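Local coordinates for uncharacterized protein BF1531 (PDB 3SLR) that is uncharacterised but holds, in this N-terminal part, a magnesium-binding, haloacid dehalogenase-like phosphatase domain that may hydrolyse ester bonds, at residues A[222-230]-A[272-281]; A[331-341]-A[349-357]. All coordinates share one frame; numbering follows the deposited sequence.

Contact 1 (A[222-230]-A[272-281]); sequences KKCLILDLD and GIIIAVCSKN. With MG (magnesium ion), chain C; MG (magnesium ion), chain B.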
loop_
_atom_site.group_PDB
_atom_site.type_symbol
_atom_site.label_atom_id
_atom_site.label_comp_id
_atom_site.label_asym_id
_atom_site.label_seq_id
_atom_site.Cartn_x
_atom_site.Cartn_y
_atom_site.Cartn_z
ATOM N N LYS A 222 5.726 2.312 -9.482
ATOM C CA LYS A 222 6.940 3.114 -9.340
ATOM C C LYS A 222 8.197 2.275 -9.509
ATOM O O LYS A 222 8.253 1.129 -9.071
ATOM C CB LYS A 222 6.963 3.845 -7.998
ATOM C CG LYS A 222 5.802 4.817 -7.814
ATOM C CD LYS A 222 5.722 5.812 -8.982
ATOM C CE LYS A 222 4.854 7.023 -8.647
ATOM N NZ LYS A 222 5.070 8.188 -9.598
ATOM N N LYS A 223 9.211 2.865 -10.137
ATOM C CA LYS A 223 10.422 2.141 -10.483
ATOM C C LYS A 223 11.669 2.826 -9.938
ATOM O O LYS A 223 12.758 2.256 -9.976
ATOM C CB LYS A 223 10.546 2.032 -12.006
ATOM C CG LYS A 223 9.527 1.099 -12.640
ATOM C CD LYS A 223 9.676 1.102 -14.156
ATOM C CE LYS A 223 8.454 1.711 -14.798
ATOM N NZ LYS A 223 7.199 1.092 -14.306
ATOM N N CYS A 224 11.504 4.046 -9.438
ATOM C CA CYS A 224 12.650 4.876 -9.081
ATOM C C CYS A 224 12.336 5.833 -7.939
ATOM O O CYS A 224 11.273 6.455 -7.914
ATOM C CB CYS A 224 13.116 5.666 -10.312
ATOM S SG CYS A 224 14.362 6.946 -10.010
ATOM N N LEU A 225 13.274 5.931 -6.998
ATOM C CA LEU A 225 13.196 6.871 -5.886
ATOM C C LEU A 225 14.354 7.875 -5.994
ATOM O O LEU A 225 15.514 7.478 -6.067
ATOM C CB LEU A 225 13.275 6.117 -4.548
ATOM C CG LEU A 225 13.318 6.982 -3.284
ATOM C CD1 LEU A 225 12.037 7.795 -3.151
ATOM C CD2 LEU A 225 13.548 6.154 -2.011
ATOM N N ILE A 226 14.022 9.167 -6.027
ATOM C CA ILE A 226 15.015 10.239 -6.106
ATOM C C ILE A 226 15.089 10.932 -4.761
ATOM O O ILE A 226 14.069 11.363 -4.224
ATOM C CB ILE A 226 14.631 11.287 -7.172
ATOM C CG1 ILE A 226 14.456 10.613 -8.523
ATOM C CG2 ILE A 226 15.689 12.410 -7.241
ATOM C CD1 ILE A 226 13.737 11.498 -9.543
ATOM N N LEU A 227 16.301 11.039 -4.223
ATOM C CA LEU A 227 16.502 11.547 -2.871
ATOM C C LEU A 227 17.267 12.862 -2.829
ATOM O O LEU A 227 18.313 13.000 -3.444
ATOM C CB LEU A 227 17.291 10.525 -2.049
ATOM C CG LEU A 227 16.629 9.156 -1.887
ATOM C CD1 LEU A 227 17.651 8.115 -1.432
ATOM C CD2 LEU A 227 15.447 9.240 -0.923
ATOM N N ASP A 228 16.754 13.816 -2.069
ATOM C CA ASP A 228 17.574 14.928 -1.628
ATOM C C ASP A 228 18.542 14.379 -0.561
ATOM O O ASP A 228 18.338 13.283 -0.051
ATOM C CB ASP A 228 16.674 16.026 -1.064
ATOM C CG ASP A 228 17.454 17.133 -0.403
ATOM O OD1 ASP A 228 18.215 17.824 -1.115
ATOM O OD2 ASP A 228 17.299 17.308 0.821
ATOM N N LEU A 229 19.605 15.111 -0.246
ATOM C CA LEU A 229 20.555 14.647 0.766
ATOM C C LEU A 229 20.358 15.355 2.110
ATOM O O LEU A 229 19.899 14.748 3.079
ATOM C CB LEU A 229 21.999 14.807 0.268
ATOM C CG LEU A 229 22.415 13.970 -0.950
ATOM C CD1 LEU A 229 23.850 14.302 -1.392
ATOM C CD2 LEU A 229 22.259 12.468 -0.685
ATOM N N ASP A 230 20.694 16.639 2.173
ATOM C CA ASP A 230 20.690 17.341 3.462
ATOM C C ASP A 230 19.311 17.343 4.132
ATOM O O ASP A 230 18.328 17.828 3.566
ATOM C CB ASP A 230 21.206 18.777 3.318
ATOM C CG ASP A 230 22.697 18.846 3.007
ATOM O OD1 ASP A 230 23.497 18.024 3.528
ATOM O OD2 ASP A 230 23.081 19.758 2.246
ATOM N N GLY A 272 15.173 -3.895 -6.491
ATOM C CA GLY A 272 15.240 -3.459 -7.870
ATOM C C GLY A 272 14.774 -2.039 -8.121
ATOM O O GLY A 272 14.749 -1.592 -9.271
ATOM N N ILE A 273 14.404 -1.319 -7.070
ATOM C CA ILE A 273 14.063 0.088 -7.245
ATOM C C ILE A 273 15.338 0.874 -7.539
ATOM O O ILE A 273 16.346 0.730 -6.839
ATOM C CB ILE A 273 13.335 0.667 -6.019
ATOM C CG1 ILE A 273 12.015 -0.082 -5.780
ATOM C CG2 ILE A 273 13.104 2.181 -6.187
ATOM C CD1 ILE A 273 11.038 -0.092 -6.999
ATOM N N ILE A 274 15.320 1.679 -8.598
ATOM C CA ILE A 274 16.490 2.487 -8.939
ATOM C C ILE A 274 16.567 3.681 -8.009
ATOM O O ILE A 274 15.584 4.401 -7.858
ATOM C CB ILE A 274 16.397 3.003 -10.394
ATOM C CG1 ILE A 274 16.203 1.829 -11.348
ATOM C CG2 ILE A 274 17.642 3.804 -10.759
ATOM C CD1 ILE A 274 15.886 2.260 -12.787
ATOM N N ILE A 275 17.713 3.873 -7.356
ATOM C CA ILE A 275 17.893 5.038 -6.494
ATOM C C ILE A 275 18.727 6.117 -7.171
ATOM O O ILE A 275 19.783 5.837 -7.736
ATOM C CB ILE A 275 18.573 4.674 -5.159
ATOM C CG1 ILE A 275 17.972 3.390 -4.580
ATOM C CG2 ILE A 275 18.446 5.840 -4.174
ATOM C CD1 ILE A 275 16.497 3.495 -4.212
ATOM N N ALA A 276 18.256 7.358 -7.101
ATOM C CA ALA A 276 19.000 8.475 -7.654
ATOM C C ALA A 276 19.109 9.574 -6.606
ATOM O O ALA A 276 18.266 9.663 -5.716
ATOM C CB ALA A 276 18.298 9.008 -8.905
ATOM N N VAL A 277 20.141 10.406 -6.715
ATOM C CA VAL A 277 20.275 11.562 -5.837
ATOM C C VAL A 277 20.079 12.843 -6.645
ATOM O O VAL A 277 20.525 12.939 -7.792
ATOM C CB VAL A 277 21.656 11.563 -5.101
ATOM C CG1 VAL A 277 21.952 12.933 -4.494
ATOM C CG2 VAL A 277 21.688 10.479 -4.021
ATOM N N CYS A 278 19.387 13.812 -6.052
ATOM C CA CYS A 278 19.207 15.125 -6.659
ATOM C C CYS A 278 19.329 16.179 -5.570
ATOM O O CYS A 278 18.420 16.369 -4.764
ATOM C CB CYS A 278 17.842 15.235 -7.361
ATOM S SG CYS A 278 17.644 16.790 -8.320
ATOM N N SER A 279 20.478 16.849 -5.540
ATOM C CA SER A 279 20.854 17.670 -4.400
ATOM C C SER A 279 21.481 19.000 -4.835
ATOM O O SER A 279 22.213 19.057 -5.822
ATOM C CB SER A 279 21.827 16.879 -3.517
ATOM O OG SER A 279 22.353 17.656 -2.447
ATOM N N LYS A 280 21.166 20.062 -4.100
ATOM C CA LYS A 280 21.817 21.360 -4.255
ATOM C C LYS A 280 23.114 21.306 -3.455
ATOM O O LYS A 280 23.113 21.563 -2.254
ATOM C CB LYS A 280 20.913 22.459 -3.687
ATOM C CG LYS A 280 20.502 23.572 -4.650
ATOM C CD LYS A 280 19.722 23.053 -5.827
ATOM C CE LYS A 280 18.908 24.151 -6.532
ATOM N NZ LYS A 280 17.748 24.664 -5.729
ATOM N N ASN A 281 24.207 20.934 -4.116
ATOM C CA ASN A 281 25.503 20.776 -3.465
ATOM C C ASN A 281 26.602 20.669 -4.508
ATOM O O ASN A 281 26.355 20.315 -5.666
ATOM C CB ASN A 281 25.537 19.494 -2.609
ATOM C CG ASN A 281 25.122 19.723 -1.160
ATOM O OD1 ASN A 281 24.232 19.035 -0.639
ATOM N ND2 ASN A 281 25.771 20.665 -0.496
HETATM MG MG MG C . 19.952 19.355 -0.375
HETATM MG MG MG B . 17.294 19.182 2.015
HETATM O O HOH W 1 12.924 -0.307 -10.860
HETATM O O HOH W 2 21.425 20.979 0.260
HETATM O O HOH W 3 19.026 20.272 -2.144
HETATM O O HOH W 4 17.023 21.114 3.516
HETATM O O HOH W 5 18.879 20.487 1.233
HETATM O O HOH W 6 16.259 20.319 0.203
HETATM O O HOH W 7 21.105 17.805 -0.460
#
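L227 and I275 meet on one face of a parallel strand pair, CD1 of L227 lying 3.7 Å from CG2 of I275 as the two side chains slant across one another. L225 adds its CB beside CD1 of I275, and helix 255-270 covers this face, so branched aliphatic residues suit it. On the other face the CG2 branch of I226 touches CB of C278 at 3.6 Å; it gets there by standing anti to the backbone N while CG1 lies beside it (chi1 -57°). The small A276 sets its CB 4.2 Å from CG1 of I226, and helix 313-324 covers this face through I226, C224, I274 and C278. Five backbone hydrogen bonds join the strands, among them L227 N to A276 O at 2.8 Å. L229 continues the apolar contact past the last paired residues, crossing V277 at about a right angle, CG to CG1 3.7 Å. The pairing places D228 and D230 just beyond the C-terminal end of strand 224-227, where their oxygens meet metal: D228 bridges both magnesium ions, OD1 2.4 Å from one and OD2, which also accepts from T232, 2.2 Å from the other, an ion shared with D230 O.

Contact 2 (A[331-341]-A[349-357]); sequences MVFLDDNPFER and PGVTVPELP. With MG (magnesium ion), chain B.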
loop_
_atom_site.group_PDB
_atom_site.type_symbol
_atom_site.label_atom_id
_atom_site.label_comp_id
_atom_site.label_asym_id
_atom_site.label_seq_id
_atom_site.Cartn_x
_atom_site.Cartn_y
_atom_site.Cartn_z
HETATM N N MSE A 331 8.341 7.722 -11.105
HETATM C CA MSE A 331 9.325 8.291 -10.168
HETATM C C MSE A 331 8.712 8.876 -8.910
HETATM O O MSE A 331 7.621 9.452 -8.945
HETATM C CB MSE A 331 10.140 9.386 -10.858
HETATM C CG MSE A 331 11.040 8.871 -11.936
HETATM SE SE MSE A 331 11.867 10.320 -12.968
HETATM C CE MSE A 331 13.336 9.231 -13.619
ATOM N N VAL A 332 9.443 8.726 -7.805
ATOM C CA VAL A 332 9.091 9.326 -6.525
ATOM C C VAL A 332 10.255 10.222 -6.098
ATOM O O VAL A 332 11.398 9.812 -6.155
ATOM C CB VAL A 332 8.892 8.251 -5.446
ATOM C CG1 VAL A 332 8.577 8.891 -4.105
ATOM C CG2 VAL A 332 7.781 7.297 -5.838
ATOM N N PHE A 333 9.957 11.448 -5.688
ATOM C CA PHE A 333 10.984 12.391 -5.255
ATOM C C PHE A 333 10.763 12.812 -3.806
ATOM O O PHE A 333 9.691 13.318 -3.466
ATOM C CB PHE A 333 10.968 13.616 -6.184
ATOM C CG PHE A 333 11.847 14.761 -5.724
ATOM C CD1 PHE A 333 13.211 14.587 -5.546
ATOM C CD2 PHE A 333 11.300 16.025 -5.520
ATOM C CE1 PHE A 333 14.016 15.648 -5.148
ATOM C CE2 PHE A 333 12.100 17.088 -5.123
ATOM C CZ PHE A 333 13.451 16.901 -4.935
ATOM N N LEU A 334 11.778 12.592 -2.969
ATOM C CA LEU A 334 11.736 12.952 -1.547
ATOM C C LEU A 334 12.695 14.091 -1.212
ATOM O O LEU A 334 13.904 13.980 -1.422
ATOM C CB LEU A 334 12.070 11.739 -0.681
ATOM C CG LEU A 334 11.115 10.545 -0.808
ATOM C CD1 LEU A 334 11.612 9.398 0.077
ATOM C CD2 LEU A 334 9.709 10.942 -0.422
ATOM N N ASP A 335 12.145 15.176 -0.670
ATOM C CA ASP A 335 12.922 16.366 -0.333
ATOM C C ASP A 335 12.273 17.055 0.873
ATOM O O ASP A 335 11.062 17.236 0.914
ATOM C CB ASP A 335 12.976 17.307 -1.554
ATOM C CG ASP A 335 14.048 18.377 -1.429
ATOM O OD1 ASP A 335 14.172 18.975 -0.334
ATOM O OD2 ASP A 335 14.760 18.627 -2.433
ATOM N N ASP A 336 13.079 17.404 1.871
ATOM C CA ASP A 336 12.577 17.997 3.111
ATOM C C ASP A 336 12.171 19.460 2.922
ATOM O O ASP A 336 11.501 20.034 3.772
ATOM C CB ASP A 336 13.665 17.933 4.195
ATOM C CG ASP A 336 14.816 18.849 3.882
ATOM O OD1 ASP A 336 15.499 18.555 2.891
ATOM O OD2 ASP A 336 15.019 19.877 4.573
ATOM N N ASN A 337 12.593 20.065 1.820
ATOM C CA ASN A 337 12.319 21.481 1.559
ATOM C C ASN A 337 11.024 21.673 0.759
ATOM O O ASN A 337 10.940 21.229 -0.381
ATOM C CB ASN A 337 13.488 22.078 0.771
ATOM C CG ASN A 337 13.417 23.587 0.667
ATOM O OD1 ASN A 337 12.352 24.161 0.449
ATOM N ND2 ASN A 337 14.568 24.244 0.826
ATOM N N PRO A 338 10.018 22.345 1.345
ATOM C CA PRO A 338 8.710 22.498 0.686
ATOM C C PRO A 338 8.782 23.237 -0.649
ATOM O O PRO A 338 7.994 22.951 -1.550
ATOM C CB PRO A 338 7.897 23.320 1.694
ATOM C CG PRO A 338 8.920 23.975 2.573
ATOM C CD PRO A 338 10.043 22.992 2.665
ATOM N N PHE A 339 9.703 24.186 -0.760
ATOM C CA PHE A 339 9.885 24.924 -2.009
ATOM C C PHE A 339 10.436 24.031 -3.116
ATOM O O PHE A 339 10.003 24.131 -4.262
ATOM C CB PHE A 339 10.788 26.138 -1.797
ATOM C CG PHE A 339 10.290 27.082 -0.742
ATOM C CD1 PHE A 339 9.315 28.024 -1.039
ATOM C CD2 PHE A 339 10.794 27.026 0.550
ATOM C CE1 PHE A 339 8.852 28.894 -0.064
ATOM C CE2 PHE A 339 10.335 27.893 1.525
ATOM C CZ PHE A 339 9.365 28.829 1.216
ATOM N N GLU A 340 11.383 23.161 -2.778
ATOM C CA GLU A 340 11.894 22.182 -3.738
ATOM C C GLU A 340 10.777 21.225 -4.171
ATOM O O GLU A 340 10.599 20.960 -5.369
ATOM C CB GLU A 340 13.078 21.391 -3.162
ATOM C CG GLU A 340 14.332 22.213 -2.811
ATOM C CD GLU A 340 15.079 22.741 -4.041
ATOM O OE1 GLU A 340 14.530 22.659 -5.156
ATOM O OE2 GLU A 340 16.220 23.239 -3.884
ATOM N N ARG A 341 10.022 20.708 -3.202
ATOM C CA ARG A 341 8.908 19.822 -3.515
ATOM C C ARG A 341 7.914 20.489 -4.450
ATOM O O ARG A 341 7.505 19.902 -5.447
ATOM C CB ARG A 341 8.176 19.392 -2.250
ATOM C CG ARG A 341 9.023 18.578 -1.299
ATOM C CD ARG A 341 8.140 17.842 -0.299
ATOM N NE ARG A 341 7.435 18.740 0.613
ATOM C CZ ARG A 341 7.850 19.020 1.851
ATOM N NH1 ARG A 341 8.969 18.491 2.314
ATOM N NH2 ARG A 341 7.145 19.834 2.626
ATOM N N PRO A 349 5.332 17.460 -14.099
ATOM C CA PRO A 349 4.119 16.683 -13.818
ATOM C C PRO A 349 4.368 15.190 -13.978
ATOM O O PRO A 349 5.114 14.788 -14.863
ATOM C CB PRO A 349 3.140 17.152 -14.896
ATOM C CG PRO A 349 3.592 18.518 -15.251
ATOM C CD PRO A 349 5.096 18.530 -15.084
ATOM N N GLY A 350 3.760 14.376 -13.120
ATOM C CA GLY A 350 3.936 12.937 -13.227
ATOM C C GLY A 350 4.779 12.390 -12.096
ATOM O O GLY A 350 4.514 11.300 -11.582
ATOM N N VAL A 351 5.812 13.133 -11.716
ATOM C CA VAL A 351 6.624 12.736 -10.574
ATOM C C VAL A 351 5.802 12.855 -9.296
ATOM O O VAL A 351 5.147 13.876 -9.053
ATOM C CB VAL A 351 7.918 13.572 -10.476
ATOM C CG1 VAL A 351 8.756 13.118 -9.299
ATOM C CG2 VAL A 351 8.720 13.451 -11.759
ATOM N N THR A 352 5.821 11.795 -8.489
ATOM C CA THR A 352 5.140 11.792 -7.201
ATOM C C THR A 352 6.053 12.439 -6.163
ATOM O O THR A 352 7.200 12.047 -6.009
ATOM C CB THR A 352 4.750 10.360 -6.794
ATOM O OG1 THR A 352 3.830 9.849 -7.769
ATOM C CG2 THR A 352 4.103 10.333 -5.399
ATOM N N VAL A 353 5.538 13.462 -5.489
ATOM C CA VAL A 353 6.326 14.222 -4.528
ATOM C C VAL A 353 5.633 14.227 -3.162
ATOM O O VAL A 353 4.828 15.112 -2.868
ATOM C CB VAL A 353 6.532 15.674 -5.000
ATOM C CG1 VAL A 353 7.515 16.385 -4.082
ATOM C CG2 VAL A 353 7.033 15.707 -6.456
ATOM N N PRO A 354 5.937 13.226 -2.330
ATOM C CA PRO A 354 5.264 13.119 -1.030
ATOM C C PRO A 354 5.471 14.345 -0.153
ATOM O O PRO A 354 6.563 14.915 -0.123
ATOM C CB PRO A 354 5.916 11.888 -0.407
ATOM C CG PRO A 354 6.222 11.030 -1.584
ATOM C CD PRO A 354 6.710 12.016 -2.644
ATOM N N GLU A 355 4.412 14.736 0.545
ATOM C CA GLU A 355 4.446 15.880 1.448
ATOM C C GLU A 355 5.034 15.432 2.786
ATOM O O GLU A 355 4.307 15.227 3.761
ATOM C CB GLU A 355 3.030 16.439 1.626
ATOM C CG GLU A 355 2.917 17.681 2.495
ATOM C CD GLU A 355 3.667 18.870 1.919
ATOM O OE1 GLU A 355 3.832 18.943 0.688
ATOM O OE2 GLU A 355 4.096 19.735 2.701
ATOM N N LEU A 356 6.353 15.263 2.821
ATOM C CA LEU A 356 7.031 14.821 4.038
ATOM C C LEU A 356 6.722 15.752 5.203
ATOM O O LEU A 356 6.691 16.975 5.037
ATOM C CB LEU A 356 8.542 14.789 3.826
ATOM C CG LEU A 356 9.141 13.681 2.961
ATOM C CD1 LEU A 356 10.624 13.940 2.770
ATOM C CD2 LEU A 356 8.922 12.315 3.597
ATOM N N PRO A 357 6.496 15.175 6.395
ATOM C CA PRO A 357 6.297 15.990 7.596
ATOM C C PRO A 357 7.603 16.672 7.982
ATOM O O PRO A 357 8.665 16.275 7.510
ATOM C CB PRO A 357 5.915 14.951 8.656
ATOM C CG PRO A 357 6.610 13.694 8.207
ATOM C CD PRO A 357 6.505 13.730 6.692
HETATM MG MG MG B . 17.294 19.182 2.015
HETATM O O HOH W 8 9.064 14.811 -1.123
HETATM O O HOH W 6 16.259 20.319 0.203
HETATM O O HOH W 4 17.023 21.114 3.516
HETATM O O HOH W 9 9.157 18.359 5.325
HETATM O O HOH W 10 5.482 20.615 -0.475
HETATM O O HOH W 5 18.879 20.487 1.233
#
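R341 and E355 make the charged part of this contact. NH2 of R341 lies 3.1 Å from OE2 of E355 in a salt bridge whose hydrogen bond is weak (131°). The guanidinium and carboxylate planes stand nearly perpendicular, so this is not a side-on paired bridge. A water links NE of R341 to OE1 of E355, an oxygen that also pairs with R345. The firmer grip on the guanidinium is NH1 to the backbone O of D335, 2.8 Å and in the guanidinium plane, on a carbonyl lone pair. The bend at chi3 (-66°) turns the arginine head this way, with P338 CA over one face and L356 N over the opposite one. A long residue with several N-H groups suits a place where it must reach both a carbonyl and a carboxylate.

Backbone bonds tie the strand to the loop: T352 N to M331 O and F333 N to T352 O, the latter 2.8 Å. Further along, one water joins F333 O, P354 O and D335 N, serving polar atoms where direct pairing has ceased.

Apolar contacts fill in between. V353 lies alongside F333 and sets CG1 against CB of R341 at 3.6 Å, using the arginine's aliphatic stem. The compact ring of P354 meets CD2 of L334 through its CG at 3.7 Å, the side chains crossing at about a right angle, and L356 extends this patch.

At the strand's end D335 OD1 accepts from N337 N in an Asx turn, while its OD2 is salt-bridged to K313; N337 caps the helix, and D336 OD1 binds magnesium at 2.1 Å. An acidic pair following a strand and leading into a helix is the arrangement of the metal-binding DD motif in haloacid dehalogenase-like phosphatases.

Contact 1 closes before contact 2 opens along the chain, and their centres lie about 11 Å apart. Both belong to one four-stranded parallel sheet in the order 305-309, 274-280, 224-227, 331-334: contact 1 joins its two inner strands, and contact 2 lines the edge strand 331-334 with the loop after helix 338-347. Strands 224-227 and 331-334 are neighbours, linked by backbone hydrogen bonds such as that between I226 and V332. The salt bridge of K280 with E340 also connects the contacts. At the ends of these strands D228, D230 and D336 converge on one magnesium ion, so the two contacts together build the metal site of the phosphatase domain.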